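Local coordinates for aldehyde dehydrogenase family protein (Pseudomonas syringae pv. tomato, PDB 6X9L) that oxidises long-chain aliphatic aldehydes, such as octanal, probably using NAD+ as the electron acceptor, as a member of the aldehyde dehydrogenase family, at residues Phe19-Gly23 and Arg58-Ala62; Val48-Ser52 and Asn212-Val218. The protein carries 1 engineered substitution. All blocks are in the same frame, centred on the assembly; numbering follows the deposited sequence.

How the contacts relate
From the N terminus, the chain first forms strand 19-21, which pairs with 24-26, then the hairpin 33-38/43-49, and then turns into helix 53-71. Contact 1 closes this first loop by laying residues 19-23 against that helix. Contact 2 starts within the loop, at residues 48-52, and closes much later at 212-218, beyond strand 208-210, so the two loops cross. Phe19, from the strand of contact 1, reaches over to contact 2: its ring packs with CE1 against Asn212 N and the CB of Ala49, while CZ lies over the backbone at Ser50 and Gly51. Together the contacts tie the N-terminal hairpins and helix 53-71 to the edge of the NAD-binding sheet.

Contact 1: residues Phe19-Gly23 and Arg58-Ala62; sequences FYIDG and RAVAA
Ile21 reaches from strand 19-21 onto helix 53-71 and meets Arg58, Ala59 and Ala62, one turn of that helix. Its CB points at the helix, and there the side chain divides. The CG2 branch, trans to the backbone N, drops onto the helix backbone, 3.7 Å from the carbonyl O of Arg58, and also meets the CB of Ala62 at 4.0 Å. CG1, the other branch, runs beside the methyl of Ala59 and carries CD1 outward (chi2 -174°) until it stands 4.0 Å from Ala59 CB. At this tip CD1 also reaches Arg58, 3.9 Å from NH1; the two side chains cross at about a right angle, and the guanidinium is met obliquely. One residue on, Asp22 lays its CB against the CB of Ala62, 3.5 Å apart. Its carboxylate and the Arg58 guanidinium have opposite charges but keep well apart, with OD2 7.0 Å from NH2. Separately, the backbone N of Asp22 is hydrogen-bonded to OD1 of Asn209, in strand 208-210. Ile21 thus packs on the methyls of Ala59 and Ala62 with Arg58 at the edge, and van der Waals contact, not charge pairing, joins strand and helix.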
loop_
_atom_site.group_PDB
_atom_site.type_symbol
_atom_site.label_atom_id
_atom_site.label_comp_id
_atom_site.label_asym_id
_atom_site.label_seq_id
_atom_site.Cartn_x
_atom_site.Cartn_y
_atom_site.Cartn_z
ATOM N N PHE A 19 -0.736 9.342 29.890
ATOM C CA PHE A 19 -1.091 9.152 28.495
ATOM C C PHE A 19 -2.434 9.826 28.246
ATOM O O PHE A 19 -3.246 9.967 29.162
ATOM C CB PHE A 19 -1.153 7.657 28.129
ATOM C CG PHE A 19 0.156 6.923 28.314
ATOM C CD1 PHE A 19 1.372 7.562 28.094
ATOM C CD2 PHE A 19 0.175 5.596 28.732
ATOM C CE1 PHE A 19 2.580 6.879 28.284
ATOM C CE2 PHE A 19 1.378 4.911 28.919
ATOM C CZ PHE A 19 2.575 5.554 28.698
ATOM N N TYR A 20 -2.665 10.268 27.003
ATOM C CA TYR A 20 -3.957 10.841 26.630
ATOM C C TYR A 20 -4.790 9.764 25.936
ATOM O O TYR A 20 -4.590 9.459 24.750
ATOM C CB TYR A 20 -3.805 12.078 25.758
ATOM C CG TYR A 20 -5.135 12.793 25.573
ATOM C CD1 TYR A 20 -5.634 13.637 26.555
ATOM C CD2 TYR A 20 -5.901 12.602 24.432
ATOM C CE1 TYR A 20 -6.859 14.291 26.400
ATOM C CE2 TYR A 20 -7.122 13.246 24.267
ATOM C CZ TYR A 20 -7.598 14.095 25.253
ATOM O OH TYR A 20 -8.810 14.741 25.080
ATOM N N ILE A 21 -5.737 9.205 26.685
ATOM C CA ILE A 21 -6.554 8.090 26.243
ATOM C C ILE A 21 -8.011 8.426 26.535
ATOM O O ILE A 21 -8.369 8.697 27.687
ATOM C CB ILE A 21 -6.139 6.786 26.938
ATOM C CG1 ILE A 21 -4.697 6.458 26.569
ATOM C CG2 ILE A 21 -7.079 5.635 26.571
ATOM C CD1 ILE A 21 -4.239 5.133 27.076
ATOM N N ASP A 22 -8.839 8.442 25.489
ATOM C CA ASP A 22 -10.290 8.507 25.630
ATOM C C ASP A 22 -10.746 9.822 26.264
ATOM O O ASP A 22 -11.709 9.856 27.033
ATOM C CB ASP A 22 -10.800 7.314 26.434
ATOM C CG ASP A 22 -12.296 7.139 26.336
ATOM O OD1 ASP A 22 -12.894 7.582 25.335
ATOM O OD2 ASP A 22 -12.876 6.552 27.268
ATOM N N GLY A 23 -10.050 10.912 25.941
ATOM C CA GLY A 23 -10.445 12.236 26.371
ATOM C C GLY A 23 -9.864 12.700 27.688
ATOM O O GLY A 23 -10.184 13.808 28.129
ATOM N N ARG A 58 -5.484 -0.166 25.958
ATOM C CA ARG A 58 -6.480 0.812 26.389
ATOM C C ARG A 58 -6.700 1.863 25.315
ATOM O O ARG A 58 -7.830 2.301 25.070
ATOM C CB ARG A 58 -6.047 1.477 27.693
ATOM C CG ARG A 58 -5.782 0.515 28.827
ATOM C CD ARG A 58 -5.478 1.260 30.117
ATOM N NE ARG A 58 -6.616 2.064 30.563
ATOM C CZ ARG A 58 -6.573 3.378 30.769
ATOM N NH1 ARG A 58 -5.438 4.044 30.582
ATOM N NH2 ARG A 58 -7.664 4.018 31.179
ATOM N N ALA A 59 -5.631 2.267 24.649
ATOM C CA ALA A 59 -5.758 3.314 23.652
ATOM C C ALA A 59 -6.513 2.813 22.423
ATOM O O ALA A 59 -7.426 3.494 21.932
ATOM C CB ALA A 59 -4.380 3.859 23.285
ATOM N N VAL A 60 -6.169 1.616 21.923
ATOM C CA VAL A 60 -6.899 1.060 20.778
ATOM C C VAL A 60 -8.383 0.893 21.122
ATOM O O VAL A 60 -9.267 1.246 20.322
ATOM C CB VAL A 60 -6.260 -0.268 20.300
ATOM C CG1 VAL A 60 -7.044 -0.866 19.138
ATOM C CG2 VAL A 60 -4.805 -0.063 19.863
ATOM N N ALA A 61 -8.684 0.389 22.325
ATOM C CA ALA A 61 -10.079 0.276 22.744
ATOM C C ALA A 61 -10.795 1.624 22.693
ATOM O O ALA A 61 -11.941 1.709 22.234
ATOM C CB ALA A 61 -10.172 -0.330 24.148
ATOM N N ALA A 62 -10.149 2.691 23.174
ATOM C CA ALA A 62 -10.794 4.001 23.104
ATOM C C ALA A 62 -11.028 4.405 21.659
ATOM O O ALA A 62 -12.123 4.868 21.302
ATOM C CB ALA A 62 -9.965 5.063 23.824
#

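Contact 2: residues Val48-Ser52 and Asn212-Val218; sequences VASGS and NGSGPEV. With NAD (nicotinamide-adenine-dinucleotide), chain D.
Backbone of the N-terminal hairpin meets the loop that leads into a nucleotide-binding helix: residues 48-52 run out of strand 43-49 and touch 212-218, the turn between strand 208-210 and helix 215-224 of the Rossmann-like NAD-binding domain. One direct hydrogen bond joins them, from Gly51 N to Asn212 O at 2.7 Å, with the donor tilted 26° from the carbonyl plane. Gly51 and Gly213 have no side chains to hold the two backbones apart here. Asn212 turns its own amide the other way, to water 1, which accepts from its ND2 and from Ala49 N, while its ND2 also lies 3.9 Å from the CB of Val48.

Water 2 is the second link and has four partners. It donates to Gly51 O and Glu217 OE1, and accepts from Ser50 OG and Ser214 N. Ser50 OG, trans to its backbone N (chi1 -169°), can thus serve this water from the hairpin side. Glu217 stretches out fully from the first helical turn, so its carboxylate passes alongside the Gly51 carbonyl and OE2 comes 3.6 Å from Ser52 CA. Val218 CG2 also packs against Gly51 O. Ser52 stands at the N-cap position of helix 53-71, its OG hydrogen-bonded to the carboxylate oxygen OD2 of Asp55.

On the loop side, Lys182, an NAD+-binding residue, bonds through NZ to Gly213 O. Ser214 is the N-cap of helix 215-224: its OG accepts from Glu217 N at 3.1 Å. That helix start lies against the adenine of NAD, where Gly215 CA faces the ring and Pro216 CD sits 4.0 Å from N7A.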
loop_
_atom_site.group_PDB
_atom_site.type_symbol
_atom_site.label_atom_id
_atom_site.label_comp_id
_atom_site.label_asym_id
_atom_site.label_seq_id
_atom_site.Cartn_x
_atom_site.Cartn_y
_atom_site.Cartn_z
ATOM N N VAL A 48 8.929 11.371 30.937
ATOM C CA VAL A 48 7.626 10.975 30.438
ATOM C C VAL A 48 7.486 9.477 30.641
ATOM O O VAL A 48 8.469 8.757 30.827
ATOM C CB VAL A 48 7.448 11.350 28.960
ATOM C CG1 VAL A 48 7.689 12.829 28.782
ATOM C CG2 VAL A 48 8.398 10.549 28.108
ATOM N N ALA A 49 6.241 9.015 30.611
ATOM C CA ALA A 49 5.941 7.620 30.892
ATOM C C ALA A 49 6.292 6.731 29.702
ATOM O O ALA A 49 6.331 7.181 28.551
ATOM C CB ALA A 49 4.464 7.457 31.247
ATOM N N SER A 50 6.556 5.454 30.001
ATOM C CA SER A 50 6.906 4.449 29.005
ATOM C C SER A 50 5.802 3.400 28.962
ATOM O O SER A 50 5.652 2.606 29.904
ATOM C CB SER A 50 8.256 3.802 29.304
ATOM O OG SER A 50 8.678 3.017 28.199
ATOM N N GLY A 51 5.052 3.396 27.852
ATOM C CA GLY A 51 3.901 2.533 27.728
ATOM C C GLY A 51 4.271 1.073 27.542
ATOM O O GLY A 51 5.371 0.704 27.124
ATOM N N SER A 52 3.311 0.230 27.883
ATOM C CA SER A 52 3.361 -1.206 27.706
ATOM C C SER A 52 2.347 -1.596 26.641
ATOM O O SER A 52 1.564 -0.767 26.163
ATOM C CB SER A 52 3.062 -1.912 29.020
ATOM O OG SER A 52 1.784 -1.518 29.497
ATOM N N ASN A 212 3.231 7.277 25.055
ATOM C CA ASN A 212 4.671 7.397 24.942
ATOM C C ASN A 212 5.326 6.043 25.182
ATOM O O ASN A 212 4.763 5.163 25.840
ATOM C CB ASN A 212 5.197 8.431 25.934
ATOM C CG ASN A 212 4.926 9.841 25.489
ATOM O OD1 ASN A 212 5.066 10.163 24.305
ATOM N ND2 ASN A 212 4.532 10.701 26.431
ATOM N N GLY A 213 6.516 5.884 24.626
ATOM C CA GLY A 213 7.319 4.710 24.913
ATOM C C GLY A 213 8.274 4.399 23.777
ATOM O O GLY A 213 8.393 5.141 22.803
ATOM N N SER A 214 8.959 3.270 23.932
ATOM C CA SER A 214 9.949 2.869 22.950
ATOM C C SER A 214 9.266 2.384 21.677
ATOM O O SER A 214 8.112 1.935 21.691
ATOM C CB SER A 214 10.842 1.769 23.512
ATOM O OG SER A 214 10.176 0.515 23.448
ATOM N N GLY A 215 9.986 2.502 20.563
ATOM C CA GLY A 215 9.542 1.964 19.302
ATOM C C GLY A 215 9.211 0.484 19.400
ATOM O O GLY A 215 8.063 0.071 19.195
ATOM N N PRO A 216 10.203 -0.344 19.752
ATOM C CA PRO A 216 9.971 -1.795 19.748
ATOM C C PRO A 216 8.836 -2.248 20.656
ATOM O O PRO A 216 8.133 -3.208 20.309
ATOM C CB PRO A 216 11.321 -2.360 20.205
ATOM C CG PRO A 216 12.298 -1.259 19.981
ATOM C CD PRO A 216 11.544 -0.019 20.259
ATOM N N GLU A 217 8.622 -1.595 21.797
ATOM C CA GLU A 217 7.587 -2.050 22.724
ATOM C C GLU A 217 6.209 -1.491 22.365
ATOM O O GLU A 217 5.274 -2.248 22.087
ATOM C CB GLU A 217 7.964 -1.670 24.157
ATOM C CG GLU A 217 7.152 -2.446 25.182
ATOM C CD GLU A 217 7.474 -2.072 26.610
ATOM O OE1 GLU A 217 8.459 -1.324 26.814
ATOM O OE2 GLU A 217 6.736 -2.525 27.520
ATOM N N VAL A 218 6.060 -0.166 22.391
ATOM C CA VAL A 218 4.783 0.454 22.030
ATOM C C VAL A 218 4.521 0.325 20.524
ATOM O O VAL A 218 3.495 -0.224 20.101
ATOM C CB VAL A 218 4.760 1.921 22.501
ATOM C CG1 VAL A 218 3.453 2.585 22.120
ATOM C CG2 VAL A 218 4.993 1.987 24.026
HETATM P PA NAD D . 13.549 5.659 13.842
HETATM O O1A NAD D . 13.298 4.805 12.651
HETATM O O2A NAD D . 14.675 5.191 14.679
HETATM O O5B NAD D . 12.211 5.820 14.739
HETATM C C5B NAD D . 11.013 6.331 14.184
HETATM C C4B NAD D . 9.821 5.976 15.085
HETATM O O4B NAD D . 9.698 4.570 15.149
HETATM C C3B NAD D . 9.997 6.429 16.528
HETATM O O3B NAD D . 8.724 6.822 17.023
HETATM C C2B NAD D . 10.468 5.182 17.255
HETATM O O2B NAD D . 10.089 5.154 18.615
HETATM C C1B NAD D . 9.700 4.132 16.502
HETATM N N9A NAD D . 10.337 2.823 16.483
HETATM C C8A NAD D . 11.677 2.507 16.570
HETATM N N7A NAD D . 11.780 1.163 16.436
HETATM C C5A NAD D . 10.543 0.639 16.269
HETATM C C6A NAD D . 10.081 -0.655 16.088
HETATM N N6A NAD D . 10.946 -1.650 15.896
HETATM N N1A NAD D . 8.727 -0.864 15.925
HETATM C C2A NAD D . 7.842 0.188 15.944
HETATM N N3A NAD D . 8.302 1.476 16.124
HETATM C C4A NAD D . 9.630 1.679 16.288
HETATM O O3 NAD D . 13.682 7.181 13.329
HETATM P PN NAD D . 14.962 8.153 13.372
HETATM O O1N NAD D . 16.047 7.579 12.540
HETATM O O2N NAD D . 15.242 8.541 14.765
HETATM O O5D NAD D . 14.195 9.349 12.565
HETATM C C5D NAD D . 14.831 9.961 11.470
HETATM C C4D NAD D . 14.521 9.153 10.208
HETATM O O4D NAD D . 13.194 9.416 9.783
HETATM C C3D NAD D . 15.433 9.564 9.068
HETATM O O3D NAD D . 15.710 8.435 8.278
HETATM C C2D NAD D . 14.546 10.479 8.265
HETATM O O2D NAD D . 14.942 10.569 6.913
HETATM C C1D NAD D . 13.190 9.799 8.424
HETATM N N1N NAD D . 12.153 10.769 8.052
HETATM C C2N NAD D . 11.405 10.554 6.928
HETATM C C3N NAD D . 10.456 11.489 6.534
HETATM C C7N NAD D . 9.625 11.308 5.301
HETATM O O7N NAD D . 8.501 12.140 5.172
HETATM N N7N NAD D . 9.944 10.415 4.361
HETATM C C4N NAD D . 10.273 12.646 7.282
HETATM C C5N NAD D . 11.046 12.856 8.415
HETATM C C6N NAD D . 11.996 11.913 8.788
HETATM O O HOH W 1 3.801 10.409 29.240
HETATM O O HOH W 2 7.568 1.516 25.941
#